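Local coordinates for protein U4/U6 snRNA-associated-splicing factor PRP24 (Saccharomyces cerevisiae, PDB 4N0T) that binds U6 snRNA and acts as a recycling factor of the spliceosome, the machinery that removes introns from pre-mRNA, at residues A[296-299]-A[300-304]; A[334-337]-A[338-341]. All blocks are in the same frame, centred on the assembly; numbering follows the deposited sequence.

How the interactions relate
Both contacts are local, between neighbouring turns of one helix, and both helices belong to the occluded RNA-recognition motif of the protein. Interaction 1 (296-304) lies in the later part of helix 293-302 and the residues that follow, and has the more buried centre, where Phe299, Leu300 and Ile296 are enclosed; its outer side carries glutamines and glutamates. Interaction 2 (334-341) closes helix 330-340 and is mostly surface, with only Met336 and Leu340 buried, its side-chain contacts made by aliphatic and thioether chains instead of a ring. The two meet directly: Leu340 packs on Phe299, Leu300 and Ile304, and Ile304 CG2 lies 3.7 Å from Ile339 CG2, joining helix 293-302 with the turn after it to helix 330-340.

Interaction 1: residues A[296-299]-A[300-304]; sequences ICQF and LQEEI
Ile304 lies over one face of the Phe299 ring. Its CG1 stands 4.2 Å from the ring centroid and 22° off the ring normal, a CH-pi contact offset toward the rim, while CD1 of Ile304 reaches CZ of Phe299 at 3.8 Å. The ring is brought there by a first torsion that sets CG of Phe299 anti to its own nitrogen (chi1 161°). The Glu303 side chain runs at about a right angle to that of Phe299, with its CB 3.8 Å from CD1 of Phe299, and Leu300 CD2 lies 4.0 Å from Phe299 CD2. Phe299 O accepts two bonds, one from Glu303 N and a weak, longer one from Ile304 N; the preceding carbonyls each take the amide four residues on. Along the polar side, Gln298 and Glu302 cross with amide and carboxylate planes 26° apart, the apolar CG of Gln298 lying 3.3 Å from OE2 of Glu302. Cys297 SG comes within 3.4 Å of Gln301 OE1. Were Phe299 cut back to an alanine, Ile304 would be likely to lose the ring face it packs on, and a gap would probably open beside Leu300 CD2. Further out, Phe345 meets the Phe299 ring edge-to-face, and helix 330-340 packs alongside. Ile296 and Leu300 both touch Ile314 of strand 311-317 and Ile325 of strand 322-327, as the first helix in the beta-alpha-beta-beta-alpha-beta order of the RRM fold packs against its sheet.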
loop_
_atom_site.group_PDB
_atom_site.type_symbol
_atom_site.label_atom_id
_atom_site.label_comp_id
_atom_site.label_asym_id
_atom_site.label_seq_id
_atom_site.Cartn_x
_atom_site.Cartn_y
_atom_site.Cartn_z
ATOM N N ILE A 296 -2.183 5.273 11.757
ATOM C CA ILE A 296 -2.771 6.416 12.449
ATOM C C ILE A 296 -3.562 5.961 13.667
ATOM O O ILE A 296 -3.486 6.573 14.736
ATOM C CB ILE A 296 -3.690 7.209 11.506
ATOM C CG1 ILE A 296 -2.858 7.838 10.386
ATOM C CG2 ILE A 296 -4.474 8.267 12.288
ATOM C CD1 ILE A 296 -3.694 8.454 9.267
ATOM N N CYS A 297 -4.307 4.872 13.511
ATOM C CA CYS A 297 -5.096 4.310 14.607
ATOM C C CYS A 297 -4.184 3.921 15.775
ATOM O O CYS A 297 -4.472 4.203 16.949
ATOM C CB CYS A 297 -5.870 3.087 14.108
ATOM S SG CYS A 297 -7.041 2.404 15.305
ATOM N N GLN A 298 -3.069 3.287 15.443
ATOM C CA GLN A 298 -2.098 2.867 16.448
ATOM C C GLN A 298 -1.543 4.071 17.213
ATOM O O GLN A 298 -1.443 4.047 18.448
ATOM C CB GLN A 298 -0.977 2.080 15.775
ATOM C CG GLN A 298 0.173 1.723 16.679
ATOM C CD GLN A 298 1.265 0.983 15.937
ATOM O OE1 GLN A 298 1.225 -0.243 15.808
ATOM N NE2 GLN A 298 2.244 1.726 15.435
ATOM N N PHE A 299 -1.214 5.130 16.475
ATOM C CA PHE A 299 -0.774 6.387 17.071
ATOM C C PHE A 299 -1.820 6.975 18.011
ATOM O O PHE A 299 -1.487 7.401 19.114
ATOM C CB PHE A 299 -0.414 7.373 15.962
ATOM C CG PHE A 299 -0.371 8.813 16.394
ATOM C CD1 PHE A 299 0.700 9.307 17.139
ATOM C CD2 PHE A 299 -1.370 9.695 15.994
ATOM C CE1 PHE A 299 0.748 10.648 17.507
ATOM C CE2 PHE A 299 -1.328 11.036 16.359
ATOM C CZ PHE A 299 -0.267 11.511 17.119
ATOM N N LEU A 300 -3.085 7.003 17.595
ATOM C CA LEU A 300 -4.129 7.563 18.451
ATOM C C LEU A 300 -4.316 6.762 19.736
ATOM O O LEU A 300 -4.586 7.332 20.802
ATOM C CB LEU A 300 -5.459 7.641 17.707
ATOM C CG LEU A 300 -5.484 8.597 16.519
ATOM C CD1 LEU A 300 -6.835 8.527 15.811
ATOM C CD2 LEU A 300 -5.196 10.016 16.968
ATOM N N GLN A 301 -4.193 5.439 19.633
ATOM C CA GLN A 301 -4.380 4.575 20.795
ATOM C C GLN A 301 -3.181 4.583 21.735
ATOM O O GLN A 301 -3.352 4.703 22.951
ATOM C CB GLN A 301 -4.677 3.139 20.355
ATOM C CG GLN A 301 -6.040 2.965 19.704
ATOM C CD GLN A 301 -6.152 1.648 18.959
ATOM O OE1 GLN A 301 -7.222 1.283 18.476
ATOM N NE2 GLN A 301 -5.037 0.936 18.850
ATOM N N GLU A 302 -1.976 4.458 21.180
ATOM C CA GLU A 302 -0.769 4.273 21.989
ATOM C C GLU A 302 -0.151 5.573 22.487
ATOM O O GLU A 302 0.399 5.618 23.590
ATOM C CB GLU A 302 0.283 3.468 21.219
ATOM C CG GLU A 302 -0.167 2.058 20.850
ATOM C CD GLU A 302 0.898 1.279 20.101
ATOM O OE1 GLU A 302 2.052 1.759 20.019
ATOM O OE2 GLU A 302 0.578 0.183 19.593
ATOM N N GLU A 303 -0.226 6.623 21.677
ATOM C CA GLU A 303 0.391 7.896 22.032
ATOM C C GLU A 303 -0.608 8.891 22.626
ATOM O O GLU A 303 -0.269 9.648 23.536
ATOM C CB GLU A 303 1.105 8.516 20.824
ATOM C CG GLU A 303 2.214 7.654 20.244
ATOM C CD GLU A 303 3.338 7.394 21.235
ATOM O OE1 GLU A 303 3.666 8.307 22.029
ATOM O OE2 GLU A 303 3.895 6.273 21.216
ATOM N N ILE A 304 -1.838 8.893 22.120
ATOM C CA ILE A 304 -2.824 9.870 22.564
ATOM C C ILE A 304 -3.766 9.248 23.605
ATOM O O ILE A 304 -4.540 9.953 24.260
ATOM C CB ILE A 304 -3.601 10.445 21.358
ATOM C CG1 ILE A 304 -2.617 10.863 20.262
ATOM C CG2 ILE A 304 -4.479 11.620 21.760
ATOM C CD1 ILE A 304 -1.621 11.965 20.682
#

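Interaction 2: residues A[334-337]-A[338-341]; sequences AKML and MILN
Met336 and Ile339 lie side by side and point the same way, with CE of Met336 3.6 Å from CD1 of Ile339. The methionine chain bends at both chi2 (-56°) and chi3 to bring its terminal methyl there. Lys335 crosses the same isoleucine obliquely: its aliphatic CE sits 3.8 Å from Ile339 CD1, so two side chains of the preceding turn converge on one methyl. Met336 and Leu340 form the buried side, where CB of Leu340 is 3.3 Å from Met336 O, the carbonyl that also accepts the Leu340 amide N at 2.9 Å. In the RRM fold, whose beta-alpha-beta-beta-alpha-beta order is followed here, this is the second helix, packed on one face of the antiparallel sheet: Leu340 rests on Ile282 and Leu284 of strand 281-285. Toward solvent the packing is looser. Ile339 and the Lys335 chain lying against it are themselves exposed, as is Leu337, although it touches Ile282. Met338 and Ala334 make few side-chain contacts across the turn; CD of Lys335 comes no nearer than 4.4 Å to SD of Met338. Past the helix, Asn341 is the first residue to leave helical angles, and its amide makes a weak bond to Leu337 O, which also accepts a bond from Ser352 OG. Asn341 OD1 accepts a hydrogen bond from the backbone N of Ser352.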
loop_
_atom_site.group_PDB
_atom_site.type_symbol
_atom_site.label_atom_id
_atom_site.label_comp_id
_atom_site.label_asym_id
_atom_site.label_seq_id
_atom_site.Cartn_x
_atom_site.Cartn_y
_atom_site.Cartn_z
ATOM N N ALA A 334 -14.238 17.553 19.435
ATOM C CA ALA A 334 -13.719 18.870 19.813
ATOM C C ALA A 334 -12.487 18.778 20.713
ATOM O O ALA A 334 -11.525 19.540 20.550
ATOM C CB ALA A 334 -14.800 19.693 20.482
ATOM N N LYS A 335 -12.515 17.850 21.659
ATOM C CA LYS A 335 -11.371 17.673 22.552
ATOM C C LYS A 335 -10.174 17.108 21.801
ATOM O O LYS A 335 -9.022 17.482 22.065
ATOM C CB LYS A 335 -11.732 16.758 23.723
ATOM C CG LYS A 335 -10.595 16.578 24.739
ATOM C CD LYS A 335 -10.019 17.921 25.227
ATOM C CE LYS A 335 -8.912 17.701 26.247
ATOM N NZ LYS A 335 -9.365 16.961 27.473
ATOM N N MET A 336 -10.440 16.198 20.868
ATOM C CA MET A 336 -9.374 15.646 20.044
ATOM C C MET A 336 -8.765 16.711 19.148
ATOM O O MET A 336 -7.563 16.698 18.895
ATOM C CB MET A 336 -9.891 14.477 19.207
ATOM C CG MET A 336 -10.195 13.257 20.038
ATOM S SD MET A 336 -8.769 12.722 20.994
ATOM C CE MET A 336 -9.257 13.202 22.654
ATOM N N LEU A 337 -9.592 17.644 18.682
ATOM C CA LEU A 337 -9.102 18.763 17.882
ATOM C C LEU A 337 -8.021 19.509 18.657
ATOM O O LEU A 337 -6.933 19.786 18.145
ATOM C CB LEU A 337 -10.250 19.716 17.554
ATOM C CG LEU A 337 -9.899 20.844 16.579
ATOM C CD1 LEU A 337 -9.876 20.335 15.145
ATOM C CD2 LEU A 337 -10.858 22.012 16.706
ATOM N N MET A 338 -8.328 19.819 19.909
ATOM C CA MET A 338 -7.382 20.526 20.769
ATOM C C MET A 338 -6.106 19.724 21.053
ATOM O O MET A 338 -4.991 20.235 20.901
ATOM C CB MET A 338 -8.063 20.895 22.089
ATOM C CG MET A 338 -7.121 21.558 23.067
ATOM S SD MET A 338 -7.866 21.717 24.705
ATOM C CE MET A 338 -9.291 22.748 24.341
ATOM N N ILE A 339 -6.278 18.477 21.485
ATOM C CA ILE A 339 -5.149 17.615 21.826
ATOM C C ILE A 339 -4.220 17.354 20.638
ATOM O O ILE A 339 -2.998 17.384 20.764
ATOM C CB ILE A 339 -5.639 16.263 22.406
ATOM C CG1 ILE A 339 -6.189 16.448 23.826
ATOM C CG2 ILE A 339 -4.517 15.231 22.426
ATOM C CD1 ILE A 339 -6.746 15.161 24.431
ATOM N N LEU A 340 -4.791 17.090 19.469
ATOM C CA LEU A 340 -3.948 16.663 18.354
ATOM C C LEU A 340 -3.185 17.788 17.659
ATOM O O LEU A 340 -2.134 17.545 17.065
ATOM C CB LEU A 340 -4.778 15.868 17.329
ATOM C CG LEU A 340 -5.098 14.459 17.835
ATOM C CD1 LEU A 340 -6.101 13.759 16.939
ATOM C CD2 LEU A 340 -3.820 13.657 17.912
ATOM N N ASN A 341 -3.707 19.011 17.711
ATOM C CA ASN A 341 -3.075 20.104 16.976
ATOM C C ASN A 341 -1.707 20.385 17.580
ATOM O O ASN A 341 -1.602 20.712 18.767
ATOM C CB ASN A 341 -3.931 21.370 17.007
ATOM C CG ASN A 341 -3.449 22.425 16.025
ATOM O OD1 ASN A 341 -3.138 22.127 14.867
ATOM N ND2 ASN A 341 -3.368 23.671 16.489
#